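Local coordinates for protein hydrogenase-specific maturation endopeptidase (Thermococcus kodakarensis, PDB 5IJA) that probably acts as an endopeptidase that trims the precursor of a [NiFe] hydrogenase large subunit during maturation of that enzyme, at residues R24-E28 with K29-V33; F41-A44 with N45-G49; G92-D95 with G96-L100. All coordinates share one frame; numbering follows the deposited sequence.

In the fold
The three contacts follow one another along the chain around one mixed five-stranded sheet flanked by helices. Contact 1 ends helix 18-28 and leads into edge strand 33-37; contact 2 is the turn region between strands 33-37 and 52-59; contact 3 is the middle of helix 88-103. Centres of contacts 1 and 2 lie about 17 Å apart, joined by a probable hydrogen bond from His46 NE2 to Asn32 OD1. Contacts 2 and 3 are closer, about 12 Å between centres: Leu43 packs on Leu97 and Leu100, Ala44 on Leu100. Contacts 1 and 3, with centres about 23 Å apart, do not touch. Contact 2 thus touches the helix-to-strand turn of contact 1 and helix 88-103.

Contact 1 (R24-E28 with K29-V33); sequences RILAE and KGYNV
Tyr31 and Gly30 reach back to Leu26 and Ala27 and close the C-terminal end of helix 18-28. The backbone bonds come first. Tyr31 N donates to Leu26 O at 3.1 Å, fairly straight at 157°, while Gly30 N donates to Ala27 O at 3.0 Å from above the carbonyl plane, 65° out of it. With Gly30 at positive phi, this pair is a Schellman motif. Lys29 N adds only weak bonds, to Ile25 O and to Leu26 O.

The apolar contacts run on from there. Leu26 CD2 meets Tyr31 CD2 at 4.0 Å, the two side chains crossing at a slant, and the ring edge turns in to Leu26 O, which lies near the ring plane 3.3 Å from CD2. Tyr31 CG stands opposite the carbonyl carbon (chi1 -68°), and this swings the ring back alongside the last helical turn. Further along, Val33 CG2 touches Leu26 CB at 3.9 Å and the backbone N of Ala27 at 3.7 Å, while Val33 CB faces Ala27 CB.

The polar ends look elsewhere. Tyr31 OH bonds to Glu144 of helix 130-146, whose carboxylate also takes a salt bridge from Lys29 NZ; Leu26 packs on that helix through Val140 and Ala143. Were Tyr31 an alanine, Leu26 CD2 would probably lose its ring neighbour and Glu144 its hydroxyl partner.

Chemically, then, carbonyls that have run out of helical donors are met by amides from the turning chain, and the Tyr31 ring lies against Leu26 beside the capped carbonyl. Glycine suits the turn because a side chain would be jammed against the carbonyl oxygen of Lys29, and the chain leaves the helix pointed at strand 33-37.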
loop_
_atom_site.group_PDB
_atom_site.type_symbol
_atom_site.label_atom_id
_atom_site.label_comp_id
_atom_site.label_asym_id
_atom_site.label_seq_id
_atom_site.Cartn_x
_atom_site.Cartn_y
_atom_site.Cartn_z
ATOM N N ARG A 24 -6.824 0.823 -7.980
ATOM C CA ARG A 24 -7.668 1.074 -9.142
ATOM C C ARG A 24 -9.111 1.372 -8.737
ATOM O O ARG A 24 -9.734 2.266 -9.294
ATOM C CB ARG A 24 -7.610 -0.107 -10.112
ATOM C CG ARG A 24 -6.236 -0.287 -10.727
ATOM C CD ARG A 24 -6.266 -1.108 -12.010
ATOM N NE ARG A 24 -4.909 -1.412 -12.448
ATOM C CZ ARG A 24 -4.344 -2.609 -12.325
ATOM N NH1 ARG A 24 -5.032 -3.612 -11.795
ATOM N NH2 ARG A 24 -3.096 -2.803 -12.735
ATOM N N ILE A 25 -9.636 0.652 -7.751
ATOM C CA ILE A 25 -10.982 0.945 -7.250
ATOM C C ILE A 25 -11.057 2.359 -6.691
ATOM O O ILE A 25 -11.996 3.096 -6.966
ATOM C CB ILE A 25 -11.425 -0.044 -6.153
ATOM C CG1 ILE A 25 -11.584 -1.455 -6.709
ATOM C CG2 ILE A 25 -12.744 0.383 -5.531
ATOM C CD1 ILE A 25 -11.825 -2.502 -5.623
ATOM N N LEU A 26 -10.067 2.731 -5.889
ATOM C CA LEU A 26 -10.026 4.079 -5.344
ATOM C C LEU A 26 -9.862 5.137 -6.450
ATOM O O LEU A 26 -10.462 6.208 -6.374
ATOM C CB LEU A 26 -8.905 4.186 -4.310
ATOM C CG LEU A 26 -9.148 3.345 -3.058
ATOM C CD1 LEU A 26 -7.842 3.078 -2.328
ATOM C CD2 LEU A 26 -10.162 4.019 -2.142
ATOM N N ALA A 27 -9.066 4.828 -7.475
ATOM C CA ALA A 27 -8.851 5.769 -8.573
ATOM C C ALA A 27 -10.167 6.022 -9.325
ATOM O O ALA A 27 -10.498 7.165 -9.644
ATOM C CB ALA A 27 -7.767 5.253 -9.531
ATOM N N GLU A 28 -10.919 4.951 -9.576
ATOM C CA GLU A 28 -12.227 5.061 -10.231
ATOM C C GLU A 28 -13.187 5.888 -9.383
ATOM O O GLU A 28 -14.093 6.537 -9.910
ATOM C CB GLU A 28 -12.822 3.674 -10.500
ATOM C CG GLU A 28 -14.210 3.716 -11.133
ATOM C CD GLU A 28 -14.870 2.349 -11.218
ATOM O OE1 GLU A 28 -14.199 1.343 -10.902
ATOM O OE2 GLU A 28 -16.058 2.284 -11.608
ATOM N N LYS A 29 -12.970 5.887 -8.069
ATOM C CA LYS A 29 -13.821 6.645 -7.151
ATOM C C LYS A 29 -13.378 8.090 -6.995
ATOM O O LYS A 29 -13.957 8.829 -6.205
ATOM C CB LYS A 29 -13.851 5.997 -5.770
ATOM C CG LYS A 29 -14.761 4.800 -5.638
ATOM C CD LYS A 29 -14.769 4.341 -4.178
ATOM C CE LYS A 29 -15.654 3.118 -3.981
ATOM N NZ LYS A 29 -15.771 2.773 -2.543
ATOM N N GLY A 30 -12.329 8.474 -7.722
ATOM C CA GLY A 30 -11.889 9.861 -7.768
ATOM C C GLY A 30 -10.706 10.235 -6.888
ATOM O O GLY A 30 -10.256 11.382 -6.902
ATOM N N TYR A 31 -10.189 9.276 -6.128
ATOM C CA TYR A 31 -9.103 9.570 -5.198
ATOM C C TYR A 31 -7.788 9.750 -5.915
ATOM O O TYR A 31 -7.595 9.250 -7.030
ATOM C CB TYR A 31 -8.971 8.460 -4.160
ATOM C CG TYR A 31 -10.133 8.394 -3.207
ATOM C CD1 TYR A 31 -10.136 9.134 -2.031
ATOM C CD2 TYR A 31 -11.231 7.592 -3.483
ATOM C CE1 TYR A 31 -11.203 9.074 -1.159
ATOM C CE2 TYR A 31 -12.299 7.523 -2.619
ATOM C CZ TYR A 31 -12.284 8.264 -1.461
ATOM O OH TYR A 31 -13.357 8.184 -0.603
ATOM N N ASN A 32 -6.861 10.441 -5.253
ATOM C CA ASN A 32 -5.543 10.653 -5.809
ATOM C C ASN A 32 -4.689 9.419 -5.567
ATOM O O ASN A 32 -4.152 9.238 -4.469
ATOM C CB ASN A 32 -4.897 11.902 -5.198
ATOM C CG ASN A 32 -3.530 12.212 -5.778
ATOM O OD1 ASN A 32 -3.072 11.569 -6.722
ATOM N ND2 ASN A 32 -2.870 13.222 -5.211
ATOM N N VAL A 33 -4.592 8.575 -6.587
ATOM C CA VAL A 33 -3.866 7.313 -6.495
ATOM C C VAL A 33 -2.672 7.246 -7.428
ATOM O O VAL A 33 -2.799 7.453 -8.640
ATOM C CB VAL A 33 -4.786 6.119 -6.820
ATOM C CG1 VAL A 33 -4.006 4.804 -6.750
ATOM C CG2 VAL A 33 -5.957 6.105 -5.882
#

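Contact 2 (F41-A44 with N45-G49); sequences FRLA and NHYNG
Leu43 is the tight end of this contact: its carbonyl takes the amides of His46 and Tyr47, while its side chain lies against Tyr47. Tyr47 N comes to Leu43 O in the carbonyl plane at 2.9 Å, with an N-H...O angle of 164°; His46 N sits 3.0 Å from the same oxygen and stands 69° out of that plane. The second bond, with Ala44 and Asn45 at its corner, is that of a type I beta turn, and the first carries the chain one residue further round. Just ahead of it, Ala44 N bonds to Phe41 O at 3.1 Å.

Side chains repeat the pairing. Leu43 CD1 lies 3.8 Å from Tyr47 CB, the two side chains running alongside each other in the same direction. Since Tyr47 CG is anti to the backbone N (chi1 -177°), the ring is carried off beyond CB, which does the touching. Gly49 N then rests 3.3 Å above the Tyr47 ring plane, over its centre, and Tyr47 OH is bonded to Glu50 O. On its inner side Leu43 meets Leu4 and Leu6 of strand 3-8, Leu34 of the edge strand and Leu107 of helix 105-109.

His46 stands between the two sides: its CB is 3.8 Å from Arg42 O, and its NE2 bonds to Asn32 OD1. The loose side is the exposed corner at Asn45, which brings little beyond its CB, 4.1 Å from Arg42 O. Ala44 is exposed yet touches Leu100. Arg42 is exposed too, although its NH1 bonds to Glu35 O.

By taking two amides, Leu43 O ties the type I turn to the residue that follows it, and the buried leucine side chain holds the turn against the core.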
loop_
_atom_site.group_PDB
_atom_site.type_symbol
_atom_site.label_atom_id
_atom_site.label_comp_id
_atom_site.label_asym_id
_atom_site.label_seq_id
_atom_site.Cartn_x
_atom_site.Cartn_y
_atom_site.Cartn_z
ATOM N N PHE A 41 10.343 5.376 -7.118
ATOM C CA PHE A 41 10.803 6.638 -7.703
ATOM C C PHE A 41 9.780 7.263 -8.661
ATOM O O PHE A 41 9.935 8.412 -9.095
ATOM C CB PHE A 41 12.157 6.431 -8.391
ATOM C CG PHE A 41 13.291 6.247 -7.417
ATOM C CD1 PHE A 41 13.488 7.166 -6.398
ATOM C CD2 PHE A 41 14.117 5.142 -7.483
ATOM C CE1 PHE A 41 14.514 7.005 -5.485
ATOM C CE2 PHE A 41 15.142 4.968 -6.574
ATOM C CZ PHE A 41 15.346 5.896 -5.572
ATOM N N ARG A 42 8.719 6.516 -8.973
ATOM C CA ARG A 42 7.563 7.092 -9.658
ATOM C C ARG A 42 6.959 8.249 -8.874
ATOM O O ARG A 42 6.306 9.129 -9.421
ATOM C CB ARG A 42 6.484 6.034 -9.896
ATOM C CG ARG A 42 6.907 4.906 -10.836
ATOM C CD ARG A 42 5.700 4.087 -11.275
ATOM N NE ARG A 42 6.046 3.130 -12.326
ATOM C CZ ARG A 42 5.218 2.196 -12.792
ATOM N NH1 ARG A 42 3.989 2.088 -12.295
ATOM N NH2 ARG A 42 5.618 1.367 -13.752
ATOM N N LEU A 43 7.175 8.234 -7.567
ATOM C CA LEU A 43 6.632 9.258 -6.718
ATOM C C LEU A 43 7.290 10.622 -6.955
ATOM O O LEU A 43 6.687 11.660 -6.688
ATOM C CB LEU A 43 6.795 8.831 -5.259
ATOM C CG LEU A 43 6.282 9.764 -4.163
ATOM C CD1 LEU A 43 4.796 10.043 -4.260
ATOM C CD2 LEU A 43 6.615 9.112 -2.849
ATOM N N ALA A 44 8.541 10.617 -7.402
ATOM C CA ALA A 44 9.245 11.878 -7.632
ATOM C C ALA A 44 8.440 12.808 -8.540
ATOM O O ALA A 44 8.271 14.000 -8.250
ATOM C CB ALA A 44 10.625 11.612 -8.226
ATOM N N ASN A 45 7.900 12.244 -9.613
ATOM C CA ASN A 45 7.138 13.022 -10.579
ATOM C C ASN A 45 5.708 13.342 -10.145
ATOM O O ASN A 45 5.038 14.177 -10.758
ATOM C CB ASN A 45 7.103 12.289 -11.922
ATOM C CG ASN A 45 8.459 12.230 -12.582
ATOM O OD1 ASN A 45 9.199 13.214 -12.575
ATOM N ND2 ASN A 45 8.799 11.080 -13.155
ATOM N N HIS A 46 5.235 12.690 -9.090
ATOM C CA HIS A 46 3.817 12.752 -8.768
ATOM C C HIS A 46 3.484 13.539 -7.493
ATOM O O HIS A 46 2.435 14.180 -7.401
ATOM C CB HIS A 46 3.267 11.329 -8.643
ATOM C CG HIS A 46 1.777 11.269 -8.492
ATOM N ND1 HIS A 46 0.919 11.241 -9.571
ATOM C CD2 HIS A 46 0.994 11.245 -7.388
ATOM C CE1 HIS A 46 -0.328 11.192 -9.139
ATOM N NE2 HIS A 46 -0.312 11.202 -7.819
ATOM N N TYR A 47 4.359 13.460 -6.499
ATOM C CA TYR A 47 4.073 14.052 -5.193
ATOM C C TYR A 47 3.825 15.554 -5.300
ATOM O O TYR A 47 4.548 16.255 -6.008
ATOM C CB TYR A 47 5.226 13.792 -4.225
ATOM C CG TYR A 47 4.940 14.319 -2.832
ATOM C CD1 TYR A 47 3.906 13.791 -2.070
ATOM C CD2 TYR A 47 5.717 15.327 -2.274
ATOM C CE1 TYR A 47 3.629 14.272 -0.801
ATOM C CE2 TYR A 47 5.449 15.817 -1.004
ATOM C CZ TYR A 47 4.414 15.280 -0.272
ATOM O OH TYR A 47 4.145 15.755 0.993
ATOM N N ASN A 48 2.806 16.036 -4.599
ATOM C CA ASN A 48 2.425 17.448 -4.652
ATOM C C ASN A 48 2.156 18.027 -3.267
ATOM O O ASN A 48 1.239 18.835 -3.080
ATOM C CB ASN A 48 1.191 17.623 -5.546
ATOM C CG ASN A 48 0.915 19.085 -5.900
ATOM O OD1 ASN A 48 1.837 19.874 -6.115
ATOM N ND2 ASN A 48 -0.360 19.446 -5.948
ATOM N N GLY A 49 2.940 17.599 -2.282
ATOM C CA GLY A 49 2.852 18.181 -0.946
ATOM C C GLY A 49 1.765 17.608 -0.050
ATOM O O GLY A 49 1.459 18.175 1.011
#

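Contact 3 (G92-D95 with G96-L100); sequences GAID and GLKLL
The flat groups that meet here are peptide units of Ala93, Ile94 and Asp95, approached by amides from the next helical turn. Leu97 N bonds to Ala93 O at 2.8 Å. Lys98 N approaches Ile94 O at 2.9 Å, tilted 22° to one side of that carbonyl plane. On the opposite side of the same plane lie Lys98 CG, 3.1 Å from Ile94 O, and Lys98 NZ, which makes a weak, long bond of 3.4 Å to Ile94 O. Leu99 N completes the series at 3.0 Å from Asp95 O.

The lysine chain folds back to do this. Bends at chi2 (-59°) and at chi4 bring NZ round beside Ile94, 3.3 Å from its CG2, so the two side chains lie side by side, pointing the same way, and both touch Phe78 of helix 76-80. Asp95 is exposed, and its carboxylate does not reach NZ, so any attraction between the two charges is likely to be weak.

One residue earlier in the series a water opens the pattern. It donates to Gly92 O at 2.6 Å and accepts from Gly96 N at 3.2 Å, standing in for a direct backbone bond. Gly96 is buried without a side chain, and Phe41 CZ packs against its CA. Ala93 faces Ile40 from the same loop.

This is an alpha-helical i to i+4 bonding pattern with a water inserted at one step, on a helix whose Ile94 and Lys98 touch helix 76-80 and whose Ala93 and Leu97 touch loop residues, in one layer of an alpha/beta/alpha sandwich.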
loop_
_atom_site.group_PDB
_atom_site.type_symbol
_atom_site.label_atom_id
_atom_site.label_comp_id
_atom_site.label_asym_id
_atom_site.label_seq_id
_atom_site.Cartn_x
_atom_site.Cartn_y
_atom_site.Cartn_z
ATOM N N GLY A 92 10.976 -3.004 -0.652
ATOM C CA GLY A 92 11.725 -2.589 -1.823
ATOM C C GLY A 92 11.644 -1.098 -2.078
ATOM O O GLY A 92 12.407 -0.559 -2.882
ATOM N N ALA A 93 10.731 -0.435 -1.370
ATOM C CA ALA A 93 10.443 0.985 -1.575
ATOM C C ALA A 93 11.050 1.876 -0.507
ATOM O O ALA A 93 11.182 3.089 -0.703
ATOM C CB ALA A 93 8.941 1.202 -1.624
ATOM N N ILE A 94 11.384 1.285 0.633
ATOM C CA ILE A 94 11.817 2.053 1.797
ATOM C C ILE A 94 13.012 2.966 1.523
ATOM O O ILE A 94 12.988 4.135 1.896
ATOM C CB ILE A 94 12.172 1.130 2.975
ATOM C CG1 ILE A 94 10.891 0.595 3.617
ATOM C CG2 ILE A 94 12.998 1.872 4.015
ATOM C CD1 ILE A 94 11.131 -0.195 4.872
ATOM N N ASP A 95 14.049 2.439 0.881
ATOM C CA ASP A 95 15.271 3.210 0.662
ATOM C C ASP A 95 14.988 4.431 -0.220
ATOM O O ASP A 95 15.413 5.552 0.082
ATOM C CB ASP A 95 16.364 2.318 0.044
ATOM C CG ASP A 95 17.110 1.485 1.091
ATOM O OD1 ASP A 95 16.742 1.541 2.284
ATOM O OD2 ASP A 95 18.068 0.769 0.724
ATOM N N GLY A 96 14.235 4.205 -1.285
ATOM C CA GLY A 96 13.875 5.257 -2.218
ATOM C C GLY A 96 12.935 6.250 -1.563
ATOM O O GLY A 96 13.035 7.453 -1.797
ATOM N N LEU A 97 12.017 5.759 -0.737
ATOM C CA LEU A 97 11.132 6.684 -0.035
ATOM C C LEU A 97 11.948 7.563 0.901
ATOM O O LEU A 97 11.676 8.754 1.011
ATOM C CB LEU A 97 10.047 5.945 0.746
ATOM C CG LEU A 97 9.018 6.846 1.442
ATOM C CD1 LEU A 97 8.229 7.680 0.410
ATOM C CD2 LEU A 97 8.088 5.983 2.288
ATOM N N LYS A 98 12.943 6.973 1.573
ATOM C CA LYS A 98 13.822 7.729 2.476
ATOM C C LYS A 98 14.565 8.844 1.741
ATOM O O LYS A 98 14.677 9.949 2.255
ATOM C CB LYS A 98 14.860 6.823 3.151
ATOM C CG LYS A 98 14.311 5.799 4.125
ATOM C CD LYS A 98 13.545 6.446 5.256
ATOM C CE LYS A 98 12.691 5.410 5.971
ATOM N NZ LYS A 98 11.744 4.732 5.027
ATOM N N LEU A 99 15.079 8.534 0.557
ATOM C CA LEU A 99 15.793 9.523 -0.253
ATOM C C LEU A 99 14.859 10.662 -0.646
ATOM O O LEU A 99 15.228 11.838 -0.539
ATOM C CB LEU A 99 16.399 8.878 -1.505
ATOM C CG LEU A 99 17.107 9.804 -2.505
ATOM C CD1 LEU A 99 18.212 10.561 -1.820
ATOM C CD2 LEU A 99 17.654 8.995 -3.669
ATOM N N LEU A 100 13.653 10.319 -1.106
ATOM C CA LEU A 100 12.699 11.348 -1.502
ATOM C C LEU A 100 12.298 12.221 -0.318
ATOM O O LEU A 100 12.065 13.404 -0.479
ATOM C CB LEU A 100 11.461 10.733 -2.134
ATOM C CG LEU A 100 11.780 10.051 -3.456
ATOM C CD1 LEU A 100 10.546 9.297 -3.962
ATOM C CD2 LEU A 100 12.215 11.092 -4.463
HETATM O O HOH W 1 13.806 1.640 -3.187
#